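Local atomic coordinates of tailspike protein (PDB entry 3RIQ), a protein that forms the receptor-binding part of a Salmonella phage tailspike, which recognises lipopolysaccharide on the host surface and probably cleaves it as an endorhamnosidase. Residues F170-H175 and H196-W201; T192-H197 and L221-D226. All coordinates share one frame; numbering follows the deposited sequence.

In the fold
Both contacts sit in the right-handed parallel beta-helix, where each coil lays its strands beside those of the coil before. From the N terminus, the chain leaves strand 166-171 through a turn to the corner at His175, runs through strand 176-179 and returns in strand 184-194, parallel to the first. Contact 1 closes this loop between 170-175 and 196-201, just past the returning strand. Contact 2 begins on that same strand and closes the next loop, from 192-197 to 221-226, so the loops overlap over 192-201, the two contacts sharing His196 and His197, and neither nests in the other. Three successive coils are thereby joined, and Thr171 OG1 bonds to Glu194 OE1 at 2.7 Å from one contact to the other.

Contact 1 (F170-H175 and H196-W201); sequences FTLCNH and HHTTAW
Just past the end of strand 166-171 of the right-handed beta-helix, before the corner at His175, Leu172 packs against His197 and Thr198, in the loop that leaves the next coil after strand 184-194. Both leucine methyls meet the threonine methyl, Leu172 CD2 at 3.9 Å and Leu172 CD1 at 4.0 Å from Thr198 CG2. CD1 also borders His197 CB, and the leucine and histidine side chains cross at about a right angle. Beside them Thr171 sends its methyl to the histidine ring: Thr171 CG2 meets His197 ND1 at 3.6 Å, in the ring plane and at its edge. With CG2 anti to the backbone N (chi1 of OG1 -62°), Thr171 presents carbon to the imidazole, while OG1 is taken up by Glu194 and Arg149. CE1 of His196 lies over one face of the His197 ring, toward its rim, and His197 NE2 hydrogen-bonds a glycerol, probably from the crystallisation liquor.

Nearer the corner of the coil the link is water-mediated: one water donates to Asn174 OD1 at 2.8 Å and to the backbone O of Trp201 at 2.9 Å, bridging two acceptors that stand 3.9 Å apart. Asn174 OD1 also accepts from Thr203 N, and its ND2 donates to Asn154, which together fix the amide's rotation. Within the loop, Thr198 OG1 accepts from Ala200 N at 3.2 Å, an ST turn.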
loop_
_atom_site.group_PDB
_atom_site.type_symbol
_atom_site.label_atom_id
_atom_site.label_comp_id
_atom_site.label_asym_id
_atom_site.label_seq_id
_atom_site.Cartn_x
_atom_site.Cartn_y
_atom_site.Cartn_z
ATOM N N PHE A 170 -7.301 -27.127 -14.215
ATOM C CA PHE A 170 -6.041 -27.864 -14.052
ATOM C C PHE A 170 -6.289 -28.898 -12.976
ATOM O O PHE A 170 -6.541 -28.541 -11.798
ATOM C CB PHE A 170 -4.906 -26.902 -13.646
ATOM C CG PHE A 170 -4.582 -25.922 -14.713
ATOM C CD1 PHE A 170 -3.686 -26.275 -15.723
ATOM C CD2 PHE A 170 -5.180 -24.654 -14.740
ATOM C CE1 PHE A 170 -3.368 -25.362 -16.772
ATOM C CE2 PHE A 170 -4.870 -23.738 -15.770
ATOM C CZ PHE A 170 -3.995 -24.106 -16.803
ATOM N N THR A 171 -6.209 -30.161 -13.373
ATOM C CA THR A 171 -6.518 -31.305 -12.482
ATOM C C THR A 171 -5.235 -32.023 -12.104
ATOM O O THR A 171 -4.536 -32.512 -12.986
ATOM C CB THR A 171 -7.529 -32.251 -13.150
ATOM O OG1 THR A 171 -8.743 -31.518 -13.376
ATOM C CG2 THR A 171 -7.846 -33.492 -12.274
ATOM N N LEU A 172 -4.947 -32.110 -10.800
ATOM C CA LEU A 172 -3.718 -32.783 -10.294
ATOM C C LEU A 172 -2.437 -32.190 -10.908
ATOM O O LEU A 172 -1.487 -32.931 -11.261
ATOM C CB LEU A 172 -3.747 -34.327 -10.461
ATOM C CG LEU A 172 -4.803 -35.064 -9.617
ATOM C CD1 LEU A 172 -4.723 -36.571 -9.926
ATOM C CD2 LEU A 172 -4.559 -34.847 -8.124
ATOM N N CYS A 173 -2.413 -30.861 -11.044
ATOM C CA CYS A 173 -1.262 -30.177 -11.569
ATOM C C CYS A 173 -0.474 -29.500 -10.466
ATOM O O CYS A 173 -1.022 -29.192 -9.390
ATOM C CB CYS A 173 -1.685 -29.108 -12.605
ATOM S SG CYS A 173 -2.407 -29.837 -14.146
ATOM N N ASN A 174 0.790 -29.196 -10.762
ATOM C CA ASN A 174 1.640 -28.414 -9.841
ATOM C C ASN A 174 2.482 -27.447 -10.664
ATOM O O ASN A 174 2.782 -27.705 -11.846
ATOM C CB ASN A 174 2.589 -29.315 -9.050
ATOM C CG ASN A 174 1.860 -30.306 -8.182
ATOM O OD1 ASN A 174 1.386 -29.972 -7.086
ATOM N ND2 ASN A 174 1.754 -31.553 -8.682
ATOM N N HIS A 175 2.858 -26.339 -10.034
ATOM C CA HIS A 175 3.695 -25.323 -10.675
ATOM C C HIS A 175 3.128 -24.891 -12.016
ATOM O O HIS A 175 3.876 -24.700 -13.002
ATOM C CB HIS A 175 5.160 -25.760 -10.721
ATOM C CG HIS A 175 5.752 -25.912 -9.351
ATOM N ND1 HIS A 175 6.140 -24.830 -8.588
ATOM C CD2 HIS A 175 5.923 -27.006 -8.575
ATOM C CE1 HIS A 175 6.570 -25.257 -7.413
ATOM N NE2 HIS A 175 6.439 -26.576 -7.378
ATOM N N HIS A 196 -8.037 -32.361 -5.373
ATOM C CA HIS A 196 -8.565 -33.238 -4.327
ATOM C C HIS A 196 -8.595 -34.737 -4.675
ATOM O O HIS A 196 -8.952 -35.528 -3.823
ATOM C CB HIS A 196 -9.982 -32.821 -3.953
ATOM C CG HIS A 196 -10.944 -33.067 -5.068
ATOM N ND1 HIS A 196 -10.854 -32.402 -6.273
ATOM C CD2 HIS A 196 -11.968 -33.941 -5.188
ATOM C CE1 HIS A 196 -11.792 -32.853 -7.085
ATOM N NE2 HIS A 196 -12.491 -33.783 -6.445
ATOM N N HIS A 197 -8.239 -35.121 -5.900
ATOM C CA HIS A 197 -8.312 -36.538 -6.277
ATOM C C HIS A 197 -7.286 -37.403 -5.573
ATOM O O HIS A 197 -7.410 -38.612 -5.590
ATOM C CB HIS A 197 -8.233 -36.775 -7.795
ATOM C CG HIS A 197 -9.405 -36.245 -8.565
ATOM N ND1 HIS A 197 -9.261 -35.585 -9.763
ATOM C CD2 HIS A 197 -10.734 -36.342 -8.353
ATOM C CE1 HIS A 197 -10.452 -35.254 -10.234
ATOM N NE2 HIS A 197 -11.366 -35.712 -9.397
ATOM N N THR A 198 -6.251 -36.819 -4.980
ATOM C CA THR A 198 -5.321 -37.622 -4.154
ATOM C C THR A 198 -5.064 -36.953 -2.814
ATOM O O THR A 198 -5.469 -35.808 -2.637
ATOM C CB THR A 198 -3.958 -37.929 -4.839
ATOM O OG1 THR A 198 -3.059 -36.820 -4.717
ATOM C CG2 THR A 198 -4.139 -38.293 -6.311
ATOM N N THR A 199 -4.380 -37.637 -1.894
ATOM C CA THR A 199 -4.025 -37.019 -0.611
ATOM C C THR A 199 -2.879 -36.008 -0.712
ATOM O O THR A 199 -2.677 -35.251 0.232
ATOM C CB THR A 199 -3.647 -38.092 0.424
ATOM O OG1 THR A 199 -2.625 -38.915 -0.159
ATOM C CG2 THR A 199 -4.891 -38.943 0.827
ATOM N N ALA A 200 -2.145 -35.951 -1.830
ATOM C CA ALA A 200 -1.140 -34.888 -1.995
ATOM C C ALA A 200 -1.847 -33.517 -2.062
ATOM O O ALA A 200 -3.054 -33.429 -2.291
ATOM C CB ALA A 200 -0.349 -35.096 -3.294
ATOM N N TRP A 201 -1.081 -32.456 -1.856
ATOM C CA TRP A 201 -1.570 -31.073 -1.951
ATOM C C TRP A 201 -0.965 -30.437 -3.175
ATOM O O TRP A 201 0.255 -30.504 -3.366
ATOM C CB TRP A 201 -1.190 -30.277 -0.687
ATOM C CG TRP A 201 -1.885 -30.839 0.498
ATOM C CD1 TRP A 201 -1.546 -31.976 1.221
ATOM C CD2 TRP A 201 -3.062 -30.331 1.091
ATOM N NE1 TRP A 201 -2.457 -32.182 2.234
ATOM C CE2 TRP A 201 -3.404 -31.198 2.169
ATOM C CE3 TRP A 201 -3.886 -29.230 0.819
ATOM C CZ2 TRP A 201 -4.527 -30.989 2.977
ATOM C CZ3 TRP A 201 -5.000 -29.010 1.644
ATOM C CH2 TRP A 201 -5.318 -29.902 2.698
HETATM O O HOH W 1 0.714 -32.301 -5.602
#

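Contact 2 (T192-H197 and L221-D226); sequences TFENHH and LFIRND
Strands 192-194 and 221-223 run parallel, 5° apart with axes 4.9 Å from each other, joined by hydrogen bonds from Phe193 N to Leu221 O (2.9 Å), Ile223 N to Phe193 O and, just past the first strand, Asn195 N to Ile223 O. Phe193 and Phe222 lie side by side on one face; CD2 of Phe193 reaches CE1 of Phe222 at 3.5 Å, the rings obliquely inclined at 38°. Thr192, Glu194, Leu221 and Ile223 occupy the opposite face, where Ile223 CD1 sits 4.0 Å from Thr192 CG2 and Ile223 CG2 comes 3.6 Å from His196 ND1.

In-register parallel strands on successive coils are what builds a parallel beta-helix. Past the strand ends Asn195 faces Arg224 in the register, and its amide oxygen reaches across to Asn225, one residue further on. Asn225 ND2 donates to Asn195 OD1 at 3.0 Å, a bent bond whose donor comes from above the Asn195 carbonyl plane, the amide planes 81° apart. Asn225 ND2 also donates to Ile223 O, gripping that carbonyl from the face opposite Asn195 N. Asn195 ND2 bonds Cys173 O, and Asn225 OD1 accepts from Asn205. Arg224 lays its extended chain past Asn195, Arg224 CD 3.6 Å from Asn195 O, before its guanidinium bonds Thr199 O.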
loop_
_atom_site.group_PDB
_atom_site.type_symbol
_atom_site.label_atom_id
_atom_site.label_comp_id
_atom_site.label_asym_id
_atom_site.label_seq_id
_atom_site.Cartn_x
_atom_site.Cartn_y
_atom_site.Cartn_z
ATOM N N THR A 192 -9.228 -22.831 -12.425
ATOM C CA THR A 192 -9.378 -23.680 -11.241
ATOM C C THR A 192 -8.196 -24.611 -11.103
ATOM O O THR A 192 -7.816 -25.268 -12.075
ATOM C CB THR A 192 -10.656 -24.574 -11.352
ATOM O OG1 THR A 192 -11.820 -23.773 -11.511
ATOM C CG2 THR A 192 -10.815 -25.501 -10.125
ATOM N N PHE A 193 -7.639 -24.706 -9.892
ATOM C CA PHE A 193 -6.584 -25.690 -9.599
ATOM C C PHE A 193 -7.209 -26.764 -8.723
ATOM O O PHE A 193 -7.466 -26.545 -7.516
ATOM C CB PHE A 193 -5.370 -25.030 -8.945
ATOM C CG PHE A 193 -4.801 -23.912 -9.758
ATOM C CD1 PHE A 193 -4.126 -24.197 -10.954
ATOM C CD2 PHE A 193 -4.946 -22.574 -9.343
ATOM C CE1 PHE A 193 -3.589 -23.183 -11.744
ATOM C CE2 PHE A 193 -4.382 -21.536 -10.129
ATOM C CZ PHE A 193 -3.710 -21.853 -11.320
ATOM N N GLU A 194 -7.543 -27.904 -9.347
ATOM C CA GLU A 194 -8.348 -28.955 -8.710
ATOM C C GLU A 194 -7.452 -30.117 -8.295
ATOM O O GLU A 194 -7.042 -30.902 -9.162
ATOM C CB GLU A 194 -9.383 -29.438 -9.732
ATOM C CG GLU A 194 -10.312 -30.524 -9.234
ATOM C CD GLU A 194 -11.146 -31.088 -10.356
ATOM O OE1 GLU A 194 -10.622 -31.377 -11.414
ATOM O OE2 GLU A 194 -12.353 -31.249 -10.196
ATOM N N ASN A 195 -7.135 -30.231 -6.992
ATOM C CA ASN A 195 -6.177 -31.251 -6.523
ATOM C C ASN A 195 -6.721 -32.228 -5.483
ATOM O O ASN A 195 -5.962 -32.906 -4.816
ATOM C CB ASN A 195 -4.871 -30.591 -6.030
ATOM C CG ASN A 195 -4.119 -29.882 -7.150
ATOM O OD1 ASN A 195 -4.504 -28.807 -7.565
ATOM N ND2 ASN A 195 -3.093 -30.504 -7.665
ATOM N N HIS A 196 -8.037 -32.361 -5.373
ATOM C CA HIS A 196 -8.565 -33.238 -4.327
ATOM C C HIS A 196 -8.595 -34.737 -4.675
ATOM O O HIS A 196 -8.952 -35.528 -3.823
ATOM C CB HIS A 196 -9.982 -32.821 -3.953
ATOM C CG HIS A 196 -10.944 -33.067 -5.068
ATOM N ND1 HIS A 196 -10.854 -32.402 -6.273
ATOM C CD2 HIS A 196 -11.968 -33.941 -5.188
ATOM C CE1 HIS A 196 -11.792 -32.853 -7.085
ATOM N NE2 HIS A 196 -12.491 -33.783 -6.445
ATOM N N HIS A 197 -8.239 -35.121 -5.900
ATOM C CA HIS A 197 -8.312 -36.538 -6.277
ATOM C C HIS A 197 -7.286 -37.403 -5.573
ATOM O O HIS A 197 -7.410 -38.612 -5.590
ATOM C CB HIS A 197 -8.233 -36.775 -7.795
ATOM C CG HIS A 197 -9.405 -36.245 -8.565
ATOM N ND1 HIS A 197 -9.261 -35.585 -9.763
ATOM C CD2 HIS A 197 -10.734 -36.342 -8.353
ATOM C CE1 HIS A 197 -10.452 -35.254 -10.234
ATOM N NE2 HIS A 197 -11.366 -35.712 -9.397
ATOM N N LEU A 221 -10.116 -20.343 -8.503
ATOM C CA LEU A 221 -10.600 -21.253 -7.460
ATOM C C LEU A 221 -9.521 -22.286 -7.124
ATOM O O LEU A 221 -8.940 -22.911 -8.042
ATOM C CB LEU A 221 -11.868 -21.961 -7.963
ATOM C CG LEU A 221 -12.448 -23.024 -7.014
ATOM C CD1 LEU A 221 -13.000 -22.363 -5.764
ATOM C CD2 LEU A 221 -13.528 -23.794 -7.708
ATOM N N PHE A 222 -9.209 -22.419 -5.838
ATOM C CA PHE A 222 -8.213 -23.402 -5.330
ATOM C C PHE A 222 -8.889 -24.550 -4.575
ATOM O O PHE A 222 -9.749 -24.306 -3.720
ATOM C CB PHE A 222 -7.215 -22.734 -4.377
ATOM C CG PHE A 222 -6.335 -21.717 -5.050
ATOM C CD1 PHE A 222 -5.091 -22.076 -5.574
ATOM C CD2 PHE A 222 -6.787 -20.408 -5.251
ATOM C CE1 PHE A 222 -4.286 -21.144 -6.247
ATOM C CE2 PHE A 222 -5.975 -19.475 -5.919
ATOM C CZ PHE A 222 -4.746 -19.846 -6.425
ATOM N N ILE A 223 -8.510 -25.789 -4.925
ATOM C CA ILE A 223 -9.003 -26.992 -4.268
ATOM C C ILE A 223 -7.811 -27.847 -3.839
ATOM O O ILE A 223 -7.027 -28.292 -4.695
ATOM C CB ILE A 223 -9.907 -27.786 -5.266
ATOM C CG1 ILE A 223 -11.194 -27.016 -5.528
ATOM C CG2 ILE A 223 -10.190 -29.229 -4.769
ATOM C CD1 ILE A 223 -11.959 -27.476 -6.813
ATOM N N ARG A 224 -7.660 -28.045 -2.524
ATOM C CA ARG A 224 -6.563 -28.868 -1.957
ATOM C C ARG A 224 -5.185 -28.423 -2.466
ATOM O O ARG A 224 -4.373 -29.253 -2.952
ATOM C CB ARG A 224 -6.781 -30.401 -2.162
ATOM C CG ARG A 224 -6.010 -31.223 -1.142
ATOM C CD ARG A 224 -6.293 -32.749 -1.279
ATOM N NE ARG A 224 -5.460 -33.484 -0.299
ATOM C CZ ARG A 224 -5.787 -33.685 0.980
ATOM N NH1 ARG A 224 -6.968 -33.283 1.460
ATOM N NH2 ARG A 224 -4.952 -34.359 1.789
ATOM N N ASN A 225 -4.942 -27.106 -2.382
ATOM C CA ASN A 225 -3.613 -26.530 -2.664
ATOM C C ASN A 225 -2.951 -26.077 -1.363
ATOM O O ASN A 225 -3.635 -25.583 -0.450
ATOM C CB ASN A 225 -3.692 -25.349 -3.659
ATOM C CG ASN A 225 -3.727 -25.804 -5.119
ATOM O OD1 ASN A 225 -2.876 -25.376 -5.930
ATOM N ND2 ASN A 225 -4.696 -26.665 -5.477
ATOM N N ASP A 226 -1.629 -26.260 -1.275
ATOM C CA ASP A 226 -0.828 -25.795 -0.139
ATOM C C ASP A 226 0.443 -25.183 -0.686
ATOM O O ASP A 226 1.250 -25.885 -1.331
ATOM C CB ASP A 226 -0.531 -26.983 0.784
ATOM C CG ASP A 226 0.196 -26.588 2.063
ATOM O OD1 ASP A 226 0.714 -25.440 2.181
ATOM O OD2 ASP A 226 0.230 -27.460 2.990
#